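NRPS (Penicillium fellutanum, PDB 6NKI) is part of a nonribosomal peptide synthetase and binds NADPH in a Rossmann-type fold of the male sterility protein family. Local coordinates at residues A[39-44]-A[48-53]; A[153-158]-A[219-224]; A[249-254]-A[360-365]; A[313-318]-A[385-390]. All coordinates share one frame; numbering follows the deposited sequence.

In the fold
Interactions 1 and 2 belong to the NADPH-binding Rossmann fold; interactions 3 and 4 involve the largely helical part beyond its seven-stranded sheet. Interaction 1 is buried and purely apolar, joining a helix to a strand of the parallel sheet. Interaction 2 is partly buried; there the last turn of helix 136-156 meets the turn before strand 226-230, a leucine lying over an imidazole face. Interaction 3, on the opposite side of the chain's centre from both, is a surface contact that rests on the shaft and head of an arginine. Interaction 4 is buried and mainly polar in character, and reaches the second subunit. Interactions 3 and 4 alternate along the chain, with nearest atoms about 8 Å apart.

Interaction 1: residues A[39-44]-A[48-53]; sequences HQLLVD and SIVYVL
The backbone of Val50 is hydrogen-bonded to Leu83 and Gln85, which holds this residue in the parallel sheet beside strand 84-88; its side chain points toward Leu41 and Leu42 on helix 32-43. Strand 22-27, this helix and strand 47-54 form one beta-alpha-beta crossover of the Rossmann fold, and the contact is where the end of the helix covers the strand that follows it. The closest pair of backbones is Leu42 and Val50, whose CA atoms are 7.7 Å apart, a spacing bridged by apolar side chains alone. One methyl of Val50 does the touching. With CG1 anti to the backbone N (chi1 179°), CG2 falls anti to the carbonyl carbon and faces the helix. Leu42 approaches Val50 at about a right angle, whereas Leu41 meets the same methyl near the root of its side chain. Leu41 also packs on Leu24 of strand 22-27 and Ile284 of helix 276-288, and Leu42 touches Tyr80, so other parts of the fold also cover the two leucines. Val50 CG2 lies 4.2 Å from Leu41 CB and 4.0 Å from Leu42 CD1.

Interaction 2: residues A[153-158]-A[219-224]; sequences CLNRSP and ARHKAH
Two torsions align the main pair: Leu154 has chi1 -90° and His224 has chi1 -69°, the latter setting its CG anti to the carbonyl carbon and beside the backbone N, from where the imidazole reaches the leucine. The two side chains slide past each other in opposite directions, and Leu154 lies over one face of the ring. Its CB stands 3.9 Å from the centroid of the His224 ring, 19° off the ring normal, which meets the geometry of a CH-pi contact. Farther out, Leu154 CD2 approaches His224 ND1 at 3.4 Å and His224 CG at 3.5 Å. The leucine therefore covers the ring from root to branch. In the Rossmann fold, helix 136-156 and helix 202-220 lead into the adjacent parallel strands 162-166 and 226-230, and the contact joins the two connections just before those strands begin. A type I beta turn from His221 to His224 carries the second connection. Beyond the pair, His224 ND1 is hydrogen-bonded to the backbone N of Ile161, so this nitrogen acts as acceptor and a proton, if the ring is neutral, is probably on NE2. That bond also limits rotation of the ring over Leu154. A looser approach flanks the first: Asn155 OD1 lies 4.3 Å from His221 NE2, and both side chains touch Arg18. The His221 ring is stacked with Phe217.

Interaction 3: residues A[249-254]-A[360-365]; sequences LWRVVT and WPLMGF
Helix 248-259 meets the chain entering helix 363-369 at the protein surface, in the largely helical part beyond the seven-stranded Rossmann sheet, and Arg251 makes the junction with Pro361 and Leu362. The arginine chain is extended from CG to NE (chi2 171°, chi3 180°), which carries the guanidinium across the gap between segments whose nearest CA atoms, those of Arg251 and Leu362, are 9.0 Å apart. Two levels of the side chain are used. Along the aliphatic shaft, Arg251 CD packs against Leu362 CD1 at 3.7 Å, the two side chains crossing at about a right angle. At the charged end, Arg251 NH2 comes within 4.0 Å of Pro361 CG and 4.2 Å of Pro361 CD, a van der Waals approach to the ring's rim. NH2 also donates a hydrogen bond to the carbonyl O of Pro358, which ties the guanidinium to the loop leading into the same segment; Arg251 also touches Asp246. On the other flanks, Leu249 and Val253 pack on helix 319-330, Val252 and Met363 on helix 339-351, and Trp250 on helix 389-410.

Interaction 4: residues A[313-318]-A[385-390]; sequences IGDGLN and IYQPPS
Polar groups dominate, beginning with Gln387, whose side-chain amide lies beside the backbone of Gly316. Its CG is anti to the backbone N (chi1 -175°) and the chain stays extended beyond it (chi2 -165°), enough to span the 7.8 Å between the CA atoms of Asp315 and Gln387. The amide carbon, Gln387 CD, is 3.6 Å from Gly316 O and 4.2 Å from Gly316 N, so the amide lies close to both polar backbone atoms of that residue. Gly316 itself has phi 164° and psi -155°, backbone angles accessible chiefly to glycine; a side chain here would be jammed against the carbonyl O of Asp315, so the strand begins at a residue that can adopt this extended bend.

Hydrogen bonds tie the site to its neighbours. Asp315 OD2 is bonded to Ser390 OG of the second subunit, and the reverse pair repeats it, so each buried carboxylate meets the first turn of the partner's helix 389-410. That helix end would probably stabilise the negative charge.

Packing completes the site. Gln387 lies on Trp270 of strand 270-275, the middle strand of the small mixed sheet, and Pro388, at the N-cap position of helix 389-410, meets Pro388 of the second subunit. Edge strand 316-318 of that sheet is thus brought against the start of the helix, with reciprocal Asp315 and Ser390 bonds consistent with a two-fold interface between the two subunits of the assembly.

Interaction 1: residues A[39-44]-A[48-53]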
loop_
_atom_site.group_PDB
_atom_site.type_symbol
_atom_site.label_atom_id
_atom_site.label_comp_id
_atom_site.label_asym_id
_atom_site.label_seq_id
_atom_site.Cartn_x
_atom_site.Cartn_y
_atom_site.Cartn_z
ATOM N N HIS A 39 -2.297 17.074 -5.762
ATOM C CA HIS A 39 -3.471 16.559 -5.047
ATOM C C HIS A 39 -3.218 16.392 -3.550
ATOM O O HIS A 39 -3.981 16.897 -2.714
ATOM C CB HIS A 39 -3.858 15.225 -5.657
ATOM C CG HIS A 39 -5.087 14.630 -5.068
ATOM N ND1 HIS A 39 -5.321 13.274 -5.066
ATOM C CD2 HIS A 39 -6.169 15.205 -4.496
ATOM C CE1 HIS A 39 -6.482 13.039 -4.488
ATOM N NE2 HIS A 39 -7.020 14.194 -4.140
ATOM N N GLN A 40 -2.130 15.708 -3.187
ATOM C CA GLN A 40 -1.979 15.369 -1.781
ATOM C C GLN A 40 -1.500 16.551 -0.949
ATOM O O GLN A 40 -1.793 16.611 0.248
ATOM C CB GLN A 40 -1.056 14.166 -1.617
ATOM C CG GLN A 40 -1.621 12.882 -2.181
ATOM C CD GLN A 40 -0.669 11.720 -2.023
ATOM O OE1 GLN A 40 0.384 11.849 -1.403
ATOM N NE2 GLN A 40 -1.007 10.593 -2.635
ATOM N N LEU A 41 -0.759 17.494 -1.533
ATOM C CA LEU A 41 -0.460 18.729 -0.799
ATOM C C LEU A 41 -1.741 19.479 -0.458
ATOM O O LEU A 41 -2.029 19.734 0.710
ATOM C CB LEU A 41 0.480 19.627 -1.603
ATOM C CG LEU A 41 1.881 19.065 -1.745
ATOM C CD1 LEU A 41 2.643 19.874 -2.758
ATOM C CD2 LEU A 41 2.585 19.057 -0.402
ATOM N N LEU A 42 -2.554 19.772 -1.471
ATOM C CA LEU A 42 -3.808 20.490 -1.283
ATOM C C LEU A 42 -4.714 19.849 -0.222
ATOM O O LEU A 42 -5.541 20.550 0.373
ATOM C CB LEU A 42 -4.533 20.588 -2.630
ATOM C CG LEU A 42 -4.133 21.711 -3.602
ATOM C CD1 LEU A 42 -2.717 21.590 -4.075
ATOM C CD2 LEU A 42 -5.024 21.699 -4.814
ATOM N N VAL A 43 -4.592 18.545 0.048
ATOM C CA VAL A 43 -5.483 18.009 1.078
ATOM C C VAL A 43 -4.868 18.137 2.474
ATOM O O VAL A 43 -5.603 18.266 3.460
ATOM C CB VAL A 43 -5.920 16.553 0.780
ATOM C CG1 VAL A 43 -6.626 16.474 -0.580
ATOM C CG2 VAL A 43 -4.759 15.533 0.897
ATOM N N ASP A 44 -3.540 18.118 2.594
ATOM C CA ASP A 44 -2.921 18.349 3.893
ATOM C C ASP A 44 -3.345 19.707 4.442
ATOM O O ASP A 44 -3.537 20.671 3.696
ATOM C CB ASP A 44 -1.392 18.287 3.800
ATOM C CG ASP A 44 -0.712 18.439 5.171
ATOM O OD1 ASP A 44 -0.623 17.435 5.910
ATOM O OD2 ASP A 44 -0.304 19.565 5.535
ATOM N N SER A 48 -0.581 26.102 3.004
ATOM C CA SER A 48 -1.419 27.290 2.895
ATOM C C SER A 48 -1.573 27.793 1.468
ATOM O O SER A 48 -2.542 28.508 1.188
ATOM C CB SER A 48 -0.842 28.410 3.771
ATOM O OG SER A 48 -1.570 29.620 3.636
ATOM N N ILE A 49 -0.658 27.436 0.567
ATOM C CA ILE A 49 -0.734 27.839 -0.835
ATOM C C ILE A 49 0.249 26.922 -1.558
ATOM O O ILE A 49 1.223 26.456 -0.953
ATOM C CB ILE A 49 -0.389 29.344 -1.028
ATOM C CG1 ILE A 49 -1.143 29.982 -2.207
ATOM C CG2 ILE A 49 1.082 29.539 -1.331
ATOM C CD1 ILE A 49 -2.606 30.330 -1.937
ATOM N N VAL A 50 0.028 26.634 -2.838
ATOM C CA VAL A 50 1.048 25.942 -3.619
ATOM C C VAL A 50 1.329 26.745 -4.880
ATOM O O VAL A 50 0.398 27.183 -5.567
ATOM C CB VAL A 50 0.650 24.491 -3.973
ATOM C CG1 VAL A 50 1.748 23.808 -4.804
ATOM C CG2 VAL A 50 0.356 23.690 -2.716
ATOM N N TYR A 51 2.615 26.946 -5.172
ATOM C CA TYR A 51 3.044 27.573 -6.416
ATOM C C TYR A 51 3.493 26.475 -7.365
ATOM O O TYR A 51 4.331 25.646 -6.995
ATOM C CB TYR A 51 4.210 28.555 -6.214
ATOM C CG TYR A 51 4.049 29.592 -5.134
ATOM C CD1 TYR A 51 3.088 30.583 -5.231
ATOM C CD2 TYR A 51 4.931 29.631 -4.049
ATOM C CE1 TYR A 51 2.967 31.576 -4.236
ATOM C CE2 TYR A 51 4.809 30.612 -3.049
ATOM C CZ TYR A 51 3.827 31.583 -3.157
ATOM O OH TYR A 51 3.689 32.544 -2.189
ATOM N N VAL A 52 2.969 26.481 -8.587
ATOM C CA VAL A 52 3.295 25.440 -9.559
ATOM C C VAL A 52 3.882 26.062 -10.836
ATOM O O VAL A 52 3.276 26.948 -11.458
ATOM C CB VAL A 52 2.085 24.541 -9.861
ATOM C CG1 VAL A 52 1.685 23.812 -8.607
ATOM C CG2 VAL A 52 0.911 25.344 -10.356
ATOM N N LEU A 53 5.078 25.595 -11.193
ATOM C CA LEU A 53 5.669 25.869 -12.485
ATOM C C LEU A 53 4.726 25.411 -13.580
ATOM O O LEU A 53 4.207 24.293 -13.545
ATOM C CB LEU A 53 7.013 25.145 -12.607
ATOM C CG LEU A 53 7.913 25.694 -13.736
ATOM C CD1 LEU A 53 8.249 27.180 -13.487
ATOM C CD2 LEU A 53 9.216 24.916 -13.957
#

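Interaction 2: residues A[153-158]-A[219-224]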
loop_
_atom_site.group_PDB
_atom_site.type_symbol
_atom_site.label_atom_id
_atom_site.label_comp_id
_atom_site.label_asym_id
_atom_site.label_seq_id
_atom_site.Cartn_x
_atom_site.Cartn_y
_atom_site.Cartn_z
ATOM N N CYS A 153 18.509 29.354 -4.505
ATOM C CA CYS A 153 17.300 29.965 -3.985
ATOM C C CYS A 153 17.152 29.693 -2.489
ATOM O O CYS A 153 16.811 30.600 -1.717
ATOM C CB CYS A 153 16.106 29.437 -4.784
ATOM S SG CYS A 153 14.606 30.430 -4.736
ATOM N N LEU A 154 17.412 28.451 -2.057
ATOM C CA LEU A 154 17.454 28.155 -0.623
ATOM C C LEU A 154 18.458 29.056 0.094
ATOM O O LEU A 154 18.149 29.641 1.140
ATOM C CB LEU A 154 17.794 26.672 -0.386
ATOM C CG LEU A 154 16.733 25.559 -0.277
ATOM C CD1 LEU A 154 15.971 25.322 -1.578
ATOM C CD2 LEU A 154 17.367 24.237 0.190
ATOM N N ASN A 155 19.657 29.183 -0.472
ATOM C CA ASN A 155 20.745 29.910 0.175
ATOM C C ASN A 155 20.353 31.350 0.505
ATOM O O ASN A 155 20.564 31.822 1.627
ATOM C CB ASN A 155 21.964 29.879 -0.737
ATOM C CG ASN A 155 23.194 30.311 -0.045
ATOM O OD1 ASN A 155 23.150 30.636 1.135
ATOM N ND2 ASN A 155 24.313 30.327 -0.761
ATOM N N ARG A 156 19.750 32.049 -0.453
ATOM C CA ARG A 156 19.468 33.469 -0.307
ATOM C C ARG A 156 18.250 33.746 0.571
ATOM O O ARG A 156 18.087 34.876 1.046
ATOM C CB ARG A 156 19.280 34.076 -1.698
ATOM C CG ARG A 156 20.509 33.909 -2.612
ATOM C CD ARG A 156 20.219 34.476 -3.982
ATOM N NE ARG A 156 21.238 34.134 -4.961
ATOM C CZ ARG A 156 21.189 34.513 -6.234
ATOM N NH1 ARG A 156 20.177 35.256 -6.668
ATOM N NH2 ARG A 156 22.156 34.165 -7.071
ATOM N N SER A 157 17.441 32.718 0.821
ATOM C CA SER A 157 16.205 32.859 1.637
ATOM C C SER A 157 16.533 33.133 3.105
ATOM O O SER A 157 17.424 32.466 3.642
ATOM C CB SER A 157 15.359 31.627 1.527
ATOM O OG SER A 157 14.365 31.615 2.542
ATOM N N PRO A 158 15.801 34.038 3.789
ATOM C CA PRO A 158 16.043 34.313 5.203
ATOM C C PRO A 158 15.764 33.087 6.081
ATOM O O PRO A 158 16.580 32.764 6.914
ATOM C CB PRO A 158 15.000 35.385 5.550
ATOM C CG PRO A 158 13.952 35.276 4.468
ATOM C CD PRO A 158 14.712 34.835 3.238
ATOM N N ALA A 219 26.778 18.526 2.594
ATOM C CA ALA A 219 27.966 18.463 3.435
ATOM C C ALA A 219 28.426 19.837 3.904
ATOM O O ALA A 219 29.230 19.912 4.838
ATOM C CB ALA A 219 29.100 17.753 2.690
ATOM N N ARG A 220 27.912 20.913 3.300
ATOM C CA ARG A 220 28.283 22.277 3.640
ATOM C C ARG A 220 27.135 23.136 4.156
ATOM O O ARG A 220 27.404 24.176 4.767
ATOM C CB ARG A 220 28.910 22.973 2.419
ATOM C CG ARG A 220 30.376 22.619 2.184
ATOM C CD ARG A 220 30.536 21.289 1.462
ATOM N NE ARG A 220 31.905 21.055 1.005
ATOM C CZ ARG A 220 32.840 20.435 1.719
ATOM N NH1 ARG A 220 34.055 20.265 1.217
ATOM N NH2 ARG A 220 32.566 19.993 2.938
ATOM N N HIS A 221 25.871 22.744 3.937
ATOM C CA HIS A 221 24.710 23.540 4.362
ATOM C C HIS A 221 23.760 22.671 5.183
ATOM O O HIS A 221 22.711 22.232 4.704
ATOM C CB HIS A 221 24.026 24.176 3.164
ATOM C CG HIS A 221 24.796 25.319 2.591
ATOM N ND1 HIS A 221 25.809 25.151 1.672
ATOM C CD2 HIS A 221 24.731 26.649 2.839
ATOM C CE1 HIS A 221 26.327 26.328 1.369
ATOM N NE2 HIS A 221 25.690 27.251 2.064
ATOM N N LYS A 222 24.125 22.468 6.450
ATOM C CA LYS A 222 23.386 21.631 7.386
ATOM C C LYS A 222 22.050 22.235 7.826
ATOM O O LYS A 222 21.334 21.581 8.599
ATOM C CB LYS A 222 24.256 21.348 8.616
ATOM C CG LYS A 222 25.553 20.564 8.353
ATOM C CD LYS A 222 25.277 19.129 7.892
ATOM C CE LYS A 222 26.531 18.254 7.957
ATOM N NZ LYS A 222 27.593 18.647 6.988
ATOM N N ALA A 223 21.682 23.430 7.361
ATOM C CA ALA A 223 20.488 24.127 7.833
ATOM C C ALA A 223 19.270 23.923 6.942
ATOM O O ALA A 223 18.208 24.486 7.231
ATOM C CB ALA A 223 20.762 25.626 7.963
ATOM N N HIS A 224 19.395 23.152 5.863
ATOM C CA HIS A 224 18.281 22.851 4.976
ATOM C C HIS A 224 18.017 21.359 5.023
ATOM O O HIS A 224 18.936 20.561 4.812
ATOM C CB HIS A 224 18.583 23.312 3.551
ATOM C CG HIS A 224 18.614 24.799 3.407
ATOM N ND1 HIS A 224 17.469 25.563 3.332
ATOM C CD2 HIS A 224 19.650 25.667 3.370
ATOM C CE1 HIS A 224 17.802 26.839 3.241
ATOM N NE2 HIS A 224 19.119 26.929 3.259
#

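Interaction 3: residues A[249-254]-A[360-365]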
loop_
_atom_site.group_PDB
_atom_site.type_symbol
_atom_site.label_atom_id
_atom_site.label_comp_id
_atom_site.label_asym_id
_atom_site.label_seq_id
_atom_site.Cartn_x
_atom_site.Cartn_y
_atom_site.Cartn_z
ATOM N N LEU A 249 5.924 1.607 -20.121
ATOM C CA LEU A 249 5.328 0.360 -19.663
ATOM C C LEU A 249 4.076 0.032 -20.467
ATOM O O LEU A 249 3.989 -1.020 -21.109
ATOM C CB LEU A 249 5.007 0.475 -18.162
ATOM C CG LEU A 249 4.609 -0.804 -17.445
ATOM C CD1 LEU A 249 5.811 -1.738 -17.359
ATOM C CD2 LEU A 249 4.009 -0.518 -16.066
ATOM N N TRP A 250 3.106 0.951 -20.471
ATOM C CA TRP A 250 1.820 0.658 -21.084
ATOM C C TRP A 250 1.886 0.655 -22.604
ATOM O O TRP A 250 1.013 0.066 -23.252
ATOM C CB TRP A 250 0.767 1.649 -20.615
ATOM C CG TRP A 250 0.601 1.584 -19.168
ATOM C CD1 TRP A 250 0.861 2.574 -18.264
ATOM C CD2 TRP A 250 0.244 0.431 -18.409
ATOM N NE1 TRP A 250 0.624 2.128 -16.991
ATOM C CE2 TRP A 250 0.255 0.810 -17.048
ATOM C CE3 TRP A 250 -0.107 -0.880 -18.749
ATOM C CZ2 TRP A 250 -0.060 -0.065 -16.035
ATOM C CZ3 TRP A 250 -0.421 -1.745 -17.742
ATOM C CH2 TRP A 250 -0.404 -1.334 -16.392
ATOM N N ARG A 251 2.875 1.347 -23.183
ATOM C CA ARG A 251 3.078 1.297 -24.624
ATOM C C ARG A 251 3.523 -0.100 -25.061
ATOM O O ARG A 251 3.119 -0.584 -26.121
ATOM C CB ARG A 251 4.099 2.362 -25.039
ATOM C CG ARG A 251 3.595 3.830 -25.101
ATOM C CD ARG A 251 4.787 4.799 -25.314
ATOM N NE ARG A 251 4.391 6.208 -25.383
ATOM C CZ ARG A 251 4.331 6.943 -26.494
ATOM N NH1 ARG A 251 3.950 8.210 -26.416
ATOM N NH2 ARG A 251 4.697 6.446 -27.672
ATOM N N VAL A 252 4.336 -0.770 -24.234
ATOM C CA VAL A 252 4.717 -2.161 -24.488
ATOM C C VAL A 252 3.543 -3.099 -24.220
ATOM O O VAL A 252 3.365 -4.108 -24.906
ATOM C CB VAL A 252 5.940 -2.542 -23.632
ATOM C CG1 VAL A 252 6.266 -4.019 -23.770
ATOM C CG2 VAL A 252 7.126 -1.705 -24.030
ATOM N N VAL A 253 2.726 -2.779 -23.229
ATOM C CA VAL A 253 1.540 -3.581 -22.968
ATOM C C VAL A 253 0.512 -3.412 -24.085
ATOM O O VAL A 253 -0.198 -4.360 -24.436
ATOM C CB VAL A 253 0.972 -3.210 -21.577
ATOM C CG1 VAL A 253 -0.413 -3.786 -21.357
ATOM C CG2 VAL A 253 1.912 -3.723 -20.477
ATOM N N THR A 254 0.414 -2.213 -24.664
ATOM C CA THR A 254 -0.646 -1.964 -25.637
ATOM C C THR A 254 -0.325 -2.603 -26.995
ATOM O O THR A 254 -1.241 -2.955 -27.755
ATOM C CB THR A 254 -0.891 -0.451 -25.766
ATOM O OG1 THR A 254 -2.093 -0.214 -26.510
ATOM C CG2 THR A 254 0.277 0.247 -26.480
ATOM N N TRP A 360 7.470 3.440 -31.823
ATOM C CA TRP A 360 8.455 4.052 -32.702
ATOM C C TRP A 360 9.412 4.990 -31.963
ATOM O O TRP A 360 10.596 5.020 -32.318
ATOM C CB TRP A 360 7.730 4.764 -33.844
ATOM C CG TRP A 360 8.599 5.377 -34.903
ATOM C CD1 TRP A 360 9.535 4.747 -35.681
ATOM C CD2 TRP A 360 8.555 6.734 -35.350
ATOM N NE1 TRP A 360 10.102 5.644 -36.555
ATOM C CE2 TRP A 360 9.515 6.869 -36.374
ATOM C CE3 TRP A 360 7.809 7.855 -34.971
ATOM C CZ2 TRP A 360 9.746 8.080 -37.022
ATOM C CZ3 TRP A 360 8.039 9.055 -35.617
ATOM C CH2 TRP A 360 9.000 9.159 -36.632
ATOM N N PRO A 361 8.950 5.787 -30.986
ATOM C CA PRO A 361 9.849 6.608 -30.183
ATOM C C PRO A 361 10.800 5.811 -29.272
ATOM O O PRO A 361 11.919 6.228 -29.099
ATOM C CB PRO A 361 8.880 7.460 -29.359
ATOM C CG PRO A 361 7.608 7.445 -30.173
ATOM C CD PRO A 361 7.547 6.032 -30.701
ATOM N N LEU A 362 10.329 4.695 -28.710
ATOM C CA LEU A 362 11.092 3.908 -27.698
ATOM C C LEU A 362 11.917 2.755 -28.284
ATOM O O LEU A 362 12.588 2.080 -27.491
ATOM C CB LEU A 362 10.087 3.332 -26.692
ATOM C CG LEU A 362 9.315 4.323 -25.823
ATOM C CD1 LEU A 362 8.263 3.619 -24.990
ATOM C CD2 LEU A 362 10.250 5.133 -24.945
ATOM N N MET A 363 11.953 2.572 -29.600
ATOM C CA MET A 363 12.627 1.367 -30.155
ATOM C C MET A 363 14.101 1.267 -29.747
ATOM O O MET A 363 14.579 0.136 -29.585
ATOM C CB MET A 363 12.508 1.317 -31.677
ATOM C CG MET A 363 11.104 1.040 -32.131
ATOM S SD MET A 363 10.621 -0.627 -31.676
ATOM C CE MET A 363 8.960 -0.652 -32.339
ATOM N N GLY A 364 14.811 2.387 -29.661
ATOM C CA GLY A 364 16.214 2.354 -29.286
ATOM C C GLY A 364 16.430 1.676 -27.943
ATOM O O GLY A 364 17.373 0.895 -27.775
ATOM N N PHE A 365 15.561 1.969 -26.969
ATOM C CA PHE A 365 15.677 1.352 -25.651
ATOM C C PHE A 365 15.582 -0.162 -25.763
ATOM O O PHE A 365 16.495 -0.891 -25.355
ATOM C CB PHE A 365 14.587 1.890 -24.717
ATOM C CG PHE A 365 14.724 1.433 -23.279
ATOM C CD1 PHE A 365 15.584 2.087 -22.412
ATOM C CD2 PHE A 365 14.003 0.345 -22.802
ATOM C CE1 PHE A 365 15.711 1.676 -21.091
ATOM C CE2 PHE A 365 14.134 -0.072 -21.486
ATOM C CZ PHE A 365 14.989 0.594 -20.632
#

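Interaction 4: residues A[313-318]-A[385-390]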
loop_
_atom_site.group_PDB
_atom_site.type_symbol
_atom_site.label_atom_id
_atom_site.label_comp_id
_atom_site.label_asym_id
_atom_site.label_seq_id
_atom_site.Cartn_x
_atom_site.Cartn_y
_atom_site.Cartn_z
ATOM N N ILE A 313 13.027 3.320 -4.384
ATOM C CA ILE A 313 11.747 2.632 -4.410
ATOM C C ILE A 313 11.969 1.284 -5.090
ATOM O O ILE A 313 11.873 1.159 -6.319
ATOM C CB ILE A 313 10.699 3.461 -5.147
ATOM C CG1 ILE A 313 10.729 4.888 -4.635
ATOM C CG2 ILE A 313 9.297 2.883 -4.905
ATOM C CD1 ILE A 313 10.290 4.998 -3.220
ATOM N N GLY A 314 12.287 0.260 -4.302
ATOM C CA GLY A 314 12.393 -1.095 -4.817
ATOM C C GLY A 314 11.083 -1.765 -5.196
ATOM O O GLY A 314 11.128 -2.908 -5.661
ATOM N N ASP A 315 9.933 -1.086 -5.045
ATOM C CA ASP A 315 8.634 -1.731 -5.230
ATOM C C ASP A 315 8.502 -2.367 -6.618
ATOM O O ASP A 315 8.892 -1.786 -7.635
ATOM C CB ASP A 315 7.464 -0.740 -5.042
ATOM C CG ASP A 315 7.288 -0.231 -3.593
ATOM O OD1 ASP A 315 8.039 -0.665 -2.689
ATOM O OD2 ASP A 315 6.287 0.507 -3.362
ATOM N N GLY A 316 7.914 -3.557 -6.668
ATOM C CA GLY A 316 7.657 -4.105 -7.996
ATOM C C GLY A 316 7.354 -5.599 -7.970
ATOM O O GLY A 316 6.919 -6.144 -6.957
ATOM N N LEU A 317 7.619 -6.238 -9.111
ATOM C CA LEU A 317 7.094 -7.558 -9.426
ATOM C C LEU A 317 8.119 -8.376 -10.199
ATOM O O LEU A 317 8.988 -7.829 -10.884
ATOM C CB LEU A 317 5.831 -7.444 -10.277
ATOM C CG LEU A 317 4.583 -6.813 -9.677
ATOM C CD1 LEU A 317 3.547 -6.517 -10.760
ATOM C CD2 LEU A 317 3.983 -7.723 -8.596
ATOM N N ASN A 318 8.002 -9.699 -10.095
ATOM C CA ASN A 318 8.601 -10.558 -11.105
ATOM C C ASN A 318 7.901 -10.308 -12.432
ATOM O O ASN A 318 6.701 -10.028 -12.482
ATOM C CB ASN A 318 8.469 -12.033 -10.719
ATOM C CG ASN A 318 9.322 -12.400 -9.522
ATOM O OD1 ASN A 318 10.490 -12.009 -9.433
ATOM N ND2 ASN A 318 8.736 -13.134 -8.579
ATOM N N ILE A 385 15.569 -8.264 -1.877
ATOM C CA ILE A 385 15.761 -9.673 -1.547
ATOM C C ILE A 385 14.452 -10.298 -1.084
ATOM O O ILE A 385 14.137 -11.448 -1.417
ATOM C CB ILE A 385 16.874 -9.806 -0.488
ATOM C CG1 ILE A 385 17.138 -11.271 -0.137
ATOM C CG2 ILE A 385 16.568 -8.956 0.743
ATOM C CD1 ILE A 385 18.410 -11.483 0.679
ATOM N N TYR A 386 13.669 -9.545 -0.320
ATOM C CA TYR A 386 12.348 -9.950 0.128
ATOM C C TYR A 386 11.434 -8.741 0.054
ATOM O O TYR A 386 11.864 -7.614 0.319
ATOM C CB TYR A 386 12.394 -10.515 1.556
ATOM C CG TYR A 386 11.043 -10.874 2.162
ATOM C CD1 TYR A 386 10.335 -11.998 1.742
ATOM C CD2 TYR A 386 10.497 -10.102 3.186
ATOM C CE1 TYR A 386 9.106 -12.329 2.312
ATOM C CE2 TYR A 386 9.275 -10.424 3.764
ATOM C CZ TYR A 386 8.583 -11.538 3.326
ATOM O OH TYR A 386 7.369 -11.854 3.901
ATOM N N GLN A 387 10.177 -8.976 -0.326
ATOM C CA GLN A 387 9.212 -7.911 -0.467
ATOM C C GLN A 387 7.901 -8.402 0.149
ATOM O O GLN A 387 7.395 -9.471 -0.252
ATOM C CB GLN A 387 8.973 -7.491 -1.917
ATOM C CG GLN A 387 8.054 -6.294 -1.988
ATOM C CD GLN A 387 7.489 -6.059 -3.361
ATOM O OE1 GLN A 387 7.525 -6.942 -4.198
ATOM N NE2 GLN A 387 6.997 -4.854 -3.614
ATOM N N PRO A 388 7.303 -7.632 1.045
ATOM C CA PRO A 388 6.146 -8.107 1.820
ATOM C C PRO A 388 4.983 -8.517 0.894
ATOM O O PRO A 388 4.666 -7.816 -0.059
ATOM C CB PRO A 388 5.759 -6.894 2.678
ATOM C CG PRO A 388 7.019 -6.093 2.783
ATOM C CD PRO A 388 7.700 -6.269 1.454
ATOM N N PRO A 389 4.351 -9.637 1.209
ATOM C CA PRO A 389 3.278 -10.136 0.336
ATOM C C PRO A 389 2.142 -9.158 0.112
ATOM O O PRO A 389 1.546 -9.160 -0.975
ATOM C CB PRO A 389 2.796 -11.376 1.095
ATOM C CG PRO A 389 3.952 -11.765 1.971
ATOM C CD PRO A 389 4.558 -10.487 2.382
ATOM N N SER A 390 1.804 -8.331 1.101
ATOM C CA SER A 390 0.682 -7.411 0.929
ATOM C C SER A 390 0.986 -6.324 -0.101
ATOM O O SER A 390 0.070 -5.848 -0.790
ATOM C CB SER A 390 0.296 -6.793 2.284
ATOM O OG SER A 390 1.324 -6.002 2.859
#